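Local structure of peroxide stress regulator PerR, FUR family (Streptococcus pyogenes, 4LMY) at residues 95-100 with 112-117; 2-7 with 17-22. The protein probably senses peroxide stress as a zinc-binding transcription factor of the ferric uptake regulator family, binding DNA to control the genes of the peroxide response. All blocks are in the same frame, centred on the assembly; numbering follows the deposited sequence.

Interaction 1: residues 95-100 with 112-117; sequences MGHQHV and DFMDVD. With ZN (zinc ion), chain E.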
loop_
_atom_site.group_PDB
_atom_site.type_symbol
_atom_site.label_atom_id
_atom_site.label_comp_id
_atom_site.label_asym_id
_atom_site.label_seq_id
_atom_site.Cartn_x
_atom_site.Cartn_y
_atom_site.Cartn_z
ATOM N N MET B 95 -3.920 -12.895 -5.827
ATOM C CA MET B 95 -3.846 -11.453 -6.060
ATOM C C MET B 95 -5.145 -10.740 -5.675
ATOM O O MET B 95 -5.344 -9.567 -5.996
ATOM C CB MET B 95 -3.431 -11.147 -7.510
ATOM C CG MET B 95 -4.560 -11.042 -8.535
ATOM S SD MET B 95 -5.646 -12.475 -8.619
ATOM C CE MET B 95 -5.770 -12.695 -10.393
ATOM N N GLY B 96 -6.013 -11.456 -4.963
ATOM C CA GLY B 96 -7.292 -10.921 -4.529
ATOM C C GLY B 96 -7.196 -9.613 -3.764
ATOM O O GLY B 96 -6.238 -9.370 -3.032
ATOM N N HIS B 97 -8.209 -8.774 -3.934
ATOM C CA HIS B 97 -8.235 -7.445 -3.339
ATOM C C HIS B 97 -8.713 -7.459 -1.890
ATOM O O HIS B 97 -9.085 -8.499 -1.345
ATOM C CB HIS B 97 -9.177 -6.558 -4.145
ATOM C CG HIS B 97 -10.606 -6.997 -4.079
ATOM N ND1 HIS B 97 -11.124 -7.972 -4.907
ATOM C CD2 HIS B 97 -11.620 -6.610 -3.271
ATOM C CE1 HIS B 97 -12.398 -8.158 -4.616
ATOM N NE2 HIS B 97 -12.727 -7.347 -3.627
ATOM N N GLN B 98 -8.715 -6.284 -1.274
ATOM C CA GLN B 98 -9.289 -6.116 0.050
ATOM C C GLN B 98 -10.037 -4.789 0.086
ATOM O O GLN B 98 -10.045 -4.044 -0.896
ATOM C CB GLN B 98 -8.199 -6.129 1.123
ATOM C CG GLN B 98 -7.304 -4.910 1.080
ATOM C CD GLN B 98 -6.404 -4.799 2.289
ATOM O OE1 GLN B 98 -5.429 -4.057 2.272
ATOM N NE2 GLN B 98 -6.733 -5.523 3.351
ATOM N N HIS B 99 -10.649 -4.489 1.221
ATOM C CA HIS B 99 -11.363 -3.229 1.373
ATOM C C HIS B 99 -10.919 -2.516 2.638
ATOM O O HIS B 99 -10.935 -3.089 3.725
ATOM C CB HIS B 99 -12.871 -3.464 1.366
ATOM C CG HIS B 99 -13.358 -4.125 0.116
ATOM N ND1 HIS B 99 -13.895 -3.421 -0.938
ATOM C CD2 HIS B 99 -13.352 -5.426 -0.262
ATOM C CE1 HIS B 99 -14.218 -4.261 -1.906
ATOM N NE2 HIS B 99 -13.894 -5.482 -1.522
ATOM N N VAL B 100 -10.522 -1.258 2.473
ATOM C CA VAL B 100 -9.898 -0.478 3.532
ATOM C C VAL B 100 -10.746 0.743 3.872
ATOM O O VAL B 100 -11.283 1.401 2.984
ATOM C CB VAL B 100 -8.492 -0.005 3.090
ATOM C CG1 VAL B 100 -7.806 0.813 4.184
ATOM C CG2 VAL B 100 -7.638 -1.198 2.682
ATOM N N ASP B 112 -15.180 3.458 2.605
ATOM C CA ASP B 112 -14.244 2.385 2.300
ATOM C C ASP B 112 -13.902 2.366 0.819
ATOM O O ASP B 112 -14.667 2.855 -0.013
ATOM C CB ASP B 112 -14.787 1.026 2.754
ATOM C CG ASP B 112 -16.100 0.667 2.090
ATOM O OD1 ASP B 112 -16.068 0.061 1.001
ATOM O OD2 ASP B 112 -17.162 0.989 2.663
ATOM N N PHE B 113 -12.737 1.814 0.496
ATOM C CA PHE B 113 -12.296 1.709 -0.888
ATOM C C PHE B 113 -11.662 0.348 -1.159
ATOM O O PHE B 113 -11.270 -0.366 -0.232
ATOM C CB PHE B 113 -11.324 2.842 -1.243
ATOM C CG PHE B 113 -10.005 2.767 -0.522
ATOM C CD1 PHE B 113 -8.885 2.256 -1.156
ATOM C CD2 PHE B 113 -9.884 3.213 0.784
ATOM C CE1 PHE B 113 -7.667 2.187 -0.500
ATOM C CE2 PHE B 113 -8.668 3.148 1.446
ATOM C CZ PHE B 113 -7.561 2.635 0.802
ATOM N N MET B 114 -11.570 -0.008 -2.435
ATOM C CA MET B 114 -10.996 -1.285 -2.835
ATOM C C MET B 114 -9.498 -1.166 -3.024
ATOM O O MET B 114 -9.026 -0.307 -3.769
ATOM C CB MET B 114 -11.622 -1.758 -4.142
ATOM C CG MET B 114 -11.226 -3.167 -4.537
ATOM S SD MET B 114 -12.150 -3.739 -5.973
ATOM C CE MET B 114 -11.041 -3.292 -7.306
ATOM N N ASP B 115 -8.754 -2.044 -2.362
ATOM C CA ASP B 115 -7.300 -2.006 -2.418
ATOM C C ASP B 115 -6.694 -3.282 -2.995
ATOM O O ASP B 115 -7.130 -4.385 -2.674
ATOM C CB ASP B 115 -6.735 -1.772 -1.022
ATOM C CG ASP B 115 -5.251 -2.042 -0.949
ATOM O OD1 ASP B 115 -4.860 -3.068 -0.359
ATOM O OD2 ASP B 115 -4.479 -1.234 -1.500
ATOM N N VAL B 116 -5.683 -3.118 -3.842
ATOM C CA VAL B 116 -4.900 -4.245 -4.341
ATOM C C VAL B 116 -3.419 -4.047 -4.022
ATOM O O VAL B 116 -2.563 -4.785 -4.511
ATOM C CB VAL B 116 -5.066 -4.422 -5.865
ATOM C CG1 VAL B 116 -6.526 -4.670 -6.220
ATOM C CG2 VAL B 116 -4.535 -3.203 -6.608
ATOM N N ASP B 117 -3.119 -3.053 -3.189
ATOM C CA ASP B 117 -1.733 -2.646 -2.960
ATOM C C ASP B 117 -1.075 -3.250 -1.716
ATOM O O ASP B 117 0.135 -3.477 -1.706
ATOM C CB ASP B 117 -1.619 -1.118 -2.926
ATOM C CG ASP B 117 -1.750 -0.493 -4.304
ATOM O OD1 ASP B 117 -1.161 -1.036 -5.262
ATOM O OD2 ASP B 117 -2.441 0.540 -4.429
HETATM ZN ZN ZN E . -14.587 -7.281 -2.460
HETATM O O HOH W 1 -14.621 -0.719 -1.172
#

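Interaction 2: residues 2-7 with 17-22; sequences DIHSHQ and LEHLRE. With ZN (zinc ion), chain E.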
loop_
_atom_site.group_PDB
_atom_site.type_symbol
_atom_site.label_atom_id
_atom_site.label_comp_id
_atom_site.label_asym_id
_atom_site.label_seq_id
_atom_site.Cartn_x
_atom_site.Cartn_y
_atom_site.Cartn_z
ATOM N N ASP B 2 -13.815 -5.372 -10.704
ATOM C CA ASP B 2 -14.437 -4.054 -10.766
ATOM C C ASP B 2 -14.571 -3.422 -9.385
ATOM O O ASP B 2 -14.709 -4.123 -8.382
ATOM C CB ASP B 2 -15.806 -4.126 -11.448
ATOM C CG ASP B 2 -15.723 -3.908 -12.946
ATOM O OD1 ASP B 2 -14.784 -3.217 -13.398
ATOM O OD2 ASP B 2 -16.599 -4.424 -13.672
ATOM N N ILE B 3 -14.530 -2.095 -9.347
ATOM C CA ILE B 3 -14.652 -1.352 -8.098
ATOM C C ILE B 3 -16.031 -1.540 -7.466
ATOM O O ILE B 3 -17.056 -1.360 -8.120
ATOM C CB ILE B 3 -14.363 0.149 -8.312
ATOM C CG1 ILE B 3 -12.912 0.344 -8.755
ATOM C CG2 ILE B 3 -14.644 0.938 -7.045
ATOM C CD1 ILE B 3 -12.516 1.793 -8.944
ATOM N N HIS B 4 -16.043 -1.912 -6.189
ATOM C CA HIS B 4 -17.274 -2.228 -5.474
ATOM C C HIS B 4 -17.056 -2.056 -3.975
ATOM O O HIS B 4 -15.943 -1.768 -3.534
ATOM C CB HIS B 4 -17.682 -3.673 -5.761
ATOM C CG HIS B 4 -16.719 -4.688 -5.226
ATOM N ND1 HIS B 4 -15.609 -5.104 -5.926
ATOM C CD2 HIS B 4 -16.700 -5.368 -4.053
ATOM C CE1 HIS B 4 -14.948 -5.998 -5.212
ATOM N NE2 HIS B 4 -15.591 -6.176 -4.073
ATOM N N SER B 5 -18.116 -2.246 -3.196
ATOM C CA SER B 5 -18.028 -2.155 -1.743
ATOM C C SER B 5 -18.911 -3.191 -1.055
ATOM O O SER B 5 -19.961 -3.566 -1.574
ATOM C CB SER B 5 -18.417 -0.754 -1.266
ATOM O OG SER B 5 -18.587 -0.727 0.141
ATOM N N HIS B 6 -18.478 -3.650 0.114
ATOM C CA HIS B 6 -19.291 -4.542 0.933
ATOM C C HIS B 6 -19.764 -3.792 2.169
ATOM O O HIS B 6 -20.268 -4.392 3.121
ATOM C CB HIS B 6 -18.498 -5.782 1.343
ATOM C CG HIS B 6 -17.805 -6.461 0.205
ATOM N ND1 HIS B 6 -18.422 -7.398 -0.594
ATOM C CD2 HIS B 6 -16.541 -6.341 -0.265
ATOM C CE1 HIS B 6 -17.571 -7.823 -1.510
ATOM N NE2 HIS B 6 -16.420 -7.198 -1.331
ATOM N N GLN B 7 -19.583 -2.473 2.139
ATOM C CA GLN B 7 -20.000 -1.578 3.215
ATOM C C GLN B 7 -19.312 -1.865 4.551
ATOM O O GLN B 7 -19.857 -1.572 5.614
ATOM C CB GLN B 7 -21.527 -1.563 3.367
ATOM C CG GLN B 7 -22.264 -0.892 2.210
ATOM C CD GLN B 7 -22.265 -1.730 0.946
ATOM O OE1 GLN B 7 -22.618 -2.909 0.971
ATOM N NE2 GLN B 7 -21.858 -1.129 -0.165
ATOM N N LEU B 17 -14.026 -14.773 1.433
ATOM C CA LEU B 17 -15.152 -15.449 2.062
ATOM C C LEU B 17 -16.458 -14.703 1.810
ATOM O O LEU B 17 -17.485 -15.319 1.531
ATOM C CB LEU B 17 -14.919 -15.616 3.565
ATOM C CG LEU B 17 -13.733 -16.491 3.975
ATOM C CD1 LEU B 17 -13.812 -16.843 5.459
ATOM C CD2 LEU B 17 -13.667 -17.747 3.118
ATOM N N GLU B 18 -16.414 -13.377 1.901
ATOM C CA GLU B 18 -17.599 -12.561 1.647
ATOM C C GLU B 18 -18.103 -12.732 0.215
ATOM O O GLU B 18 -19.298 -12.921 -0.008
ATOM C CB GLU B 18 -17.323 -11.085 1.946
ATOM C CG GLU B 18 -18.493 -10.153 1.650
ATOM C CD GLU B 18 -19.698 -10.401 2.546
ATOM O OE1 GLU B 18 -20.813 -9.976 2.171
ATOM O OE2 GLU B 18 -19.535 -11.008 3.625
ATOM N N HIS B 19 -17.187 -12.675 -0.746
ATOM C CA HIS B 19 -17.529 -12.874 -2.151
ATOM C C HIS B 19 -18.110 -14.266 -2.390
ATOM O O HIS B 19 -19.092 -14.420 -3.117
ATOM C CB HIS B 19 -16.304 -12.668 -3.044
ATOM C CG HIS B 19 -15.981 -11.230 -3.313
ATOM N ND1 HIS B 19 -16.275 -10.615 -4.513
ATOM C CD2 HIS B 19 -15.386 -10.289 -2.545
ATOM C CE1 HIS B 19 -15.878 -9.356 -4.469
ATOM N NE2 HIS B 19 -15.333 -9.132 -3.287
ATOM N N LEU B 20 -17.498 -15.275 -1.778
ATOM C CA LEU B 20 -17.964 -16.653 -1.932
ATOM C C LEU B 20 -19.341 -16.868 -1.303
ATOM O O LEU B 20 -20.183 -17.563 -1.873
ATOM C CB LEU B 20 -16.950 -17.646 -1.356
ATOM C CG LEU B 20 -15.609 -17.756 -2.085
ATOM C CD1 LEU B 20 -14.786 -18.906 -1.524
ATOM C CD2 LEU B 20 -15.809 -17.908 -3.584
ATOM N N ARG B 21 -19.564 -16.278 -0.130
ATOM C CA ARG B 21 -20.870 -16.341 0.523
ATOM C C ARG B 21 -21.934 -15.699 -0.356
ATOM O O ARG B 21 -23.038 -16.229 -0.496
ATOM C CB ARG B 21 -20.848 -15.630 1.876
ATOM C CG ARG B 21 -20.131 -16.372 2.986
ATOM C CD ARG B 21 -20.380 -15.696 4.327
ATOM N NE ARG B 21 -19.309 -15.961 5.282
ATOM C CZ ARG B 21 -18.362 -15.087 5.605
ATOM N NH1 ARG B 21 -18.352 -13.877 5.059
ATOM N NH2 ARG B 21 -17.427 -15.422 6.482
ATOM N N GLU B 22 -21.592 -14.554 -0.940
ATOM C CA GLU B 22 -22.495 -13.841 -1.838
ATOM C C GLU B 22 -22.952 -14.733 -2.988
ATOM O O GLU B 22 -24.078 -14.610 -3.470
ATOM C CB GLU B 22 -21.821 -12.581 -2.391
ATOM C CG GLU B 22 -21.758 -11.421 -1.410
ATOM C CD GLU B 22 -20.951 -10.250 -1.943
ATOM O OE1 GLU B 22 -20.266 -10.413 -2.977
ATOM O OE2 GLU B 22 -21.002 -9.163 -1.327
HETATM ZN ZN ZN E . -14.587 -7.281 -2.460
#

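Interaction 1: residues 95-100 with 112-117
Val100 and Phe113 make the close-packed side of this contact, running side by side in the same direction. Phe113 CG stands between its backbone N and carbonyl carbon (chi1 67°), swinging the ring alongside Val100, with CE2 3.6 Å from Val100 CB. Val100 CG2 rests on Asp115 CB at 3.9 Å, so the branched valine touches both ring and aspartate stem; Gln128 and Ile121 of the second subunit pack on Phe113 and Asp115. The Val100 and Phe113 pair and the Gln98 and Asp115 pair each exchange two backbone hydrogen bonds, as expected of the antiparallel hairpin of strands 98-104 and 110-115. Asp115 suits the strand end: OD2 accepts from Asp117 N at 2.8 Å, closing an Asx turn, and OD1 accepts from Val118 N. His99 and Met114 form the non-hydrogen-bonded pair, their side chains on the face toward the metal. There Met114 SD lies over a face of the His97 ring, 4.2 Å from its centroid, and His97 and His99 give NE2 to the zinc ion. The margins are looser: a water accepts from His99 ND1 at 2.8 Å and donates to Asp112 OD1, which also hydrogen-bonds Ser5, while CG1 of exposed Val116 brushes His97 CB at 3.9 Å.

Interaction 2: residues 2-7 with 17-22
His4, His6 and His19 converge on one zinc ion, each through NE2, with His4 NE2 and His19 NE2 at 2.2 Å from the metal. Imidazole suits this place because one ring nitrogen can bind the metal while the other holds the ring. His4 and His19 come in from opposite directions, and His6 meets His19 at about a right angle, with ring planes 76° apart. His6 NE2 and His19 NE2 sit 3.0 Å apart because they share the ion. In the second shell, His4 ND1 donates to Asp2 O at 2.8 Å, almost straight (174°) and in the plane of the ring, which helps to hold the ring's rotation. His6 ND1 gives a longer, more bent bond of 3.2 Å to Glu22 OE2; the oxygen lies in the imidazole plane but is met from above its own carboxylate. Glu18, one helical turn earlier, slides its CG past His6 ND1 at 3.6 Å, its carboxylate drawn back to Arg21 in a salt bridge. One turn of helix 12-22 brings two acidic residues to His6, but only Glu22 is hydrogen-bonded to it; that carboxylate may make His6 a somewhat more electron-rich ligand, though only modestly over so long and bent a bond.

Overall arrangement
Interactions 1 and 2 contribute to one zinc site: His97 and His99 come from the hairpin, His4, His6 and His19 from the N-terminal loop and helix 12-22; five NE2 atoms bind the ion, and Asn15 also belongs to the site. The centres of the contacts lie about 11 Å apart, yet as neighbouring ligands on the ion His99 NE2 and His4 NE2 come within 3.1 Å. A second tie lies away from the metal, where Ser5 OG meets Asp112 OD1 at 2.8 Å in a probable hydrogen bond that ties the loop at Ser5 to strand 110-115. Binding metal therefore joins chain segments far apart in sequence, consistent with a regulatory site; the four-cysteine zinc site is separate.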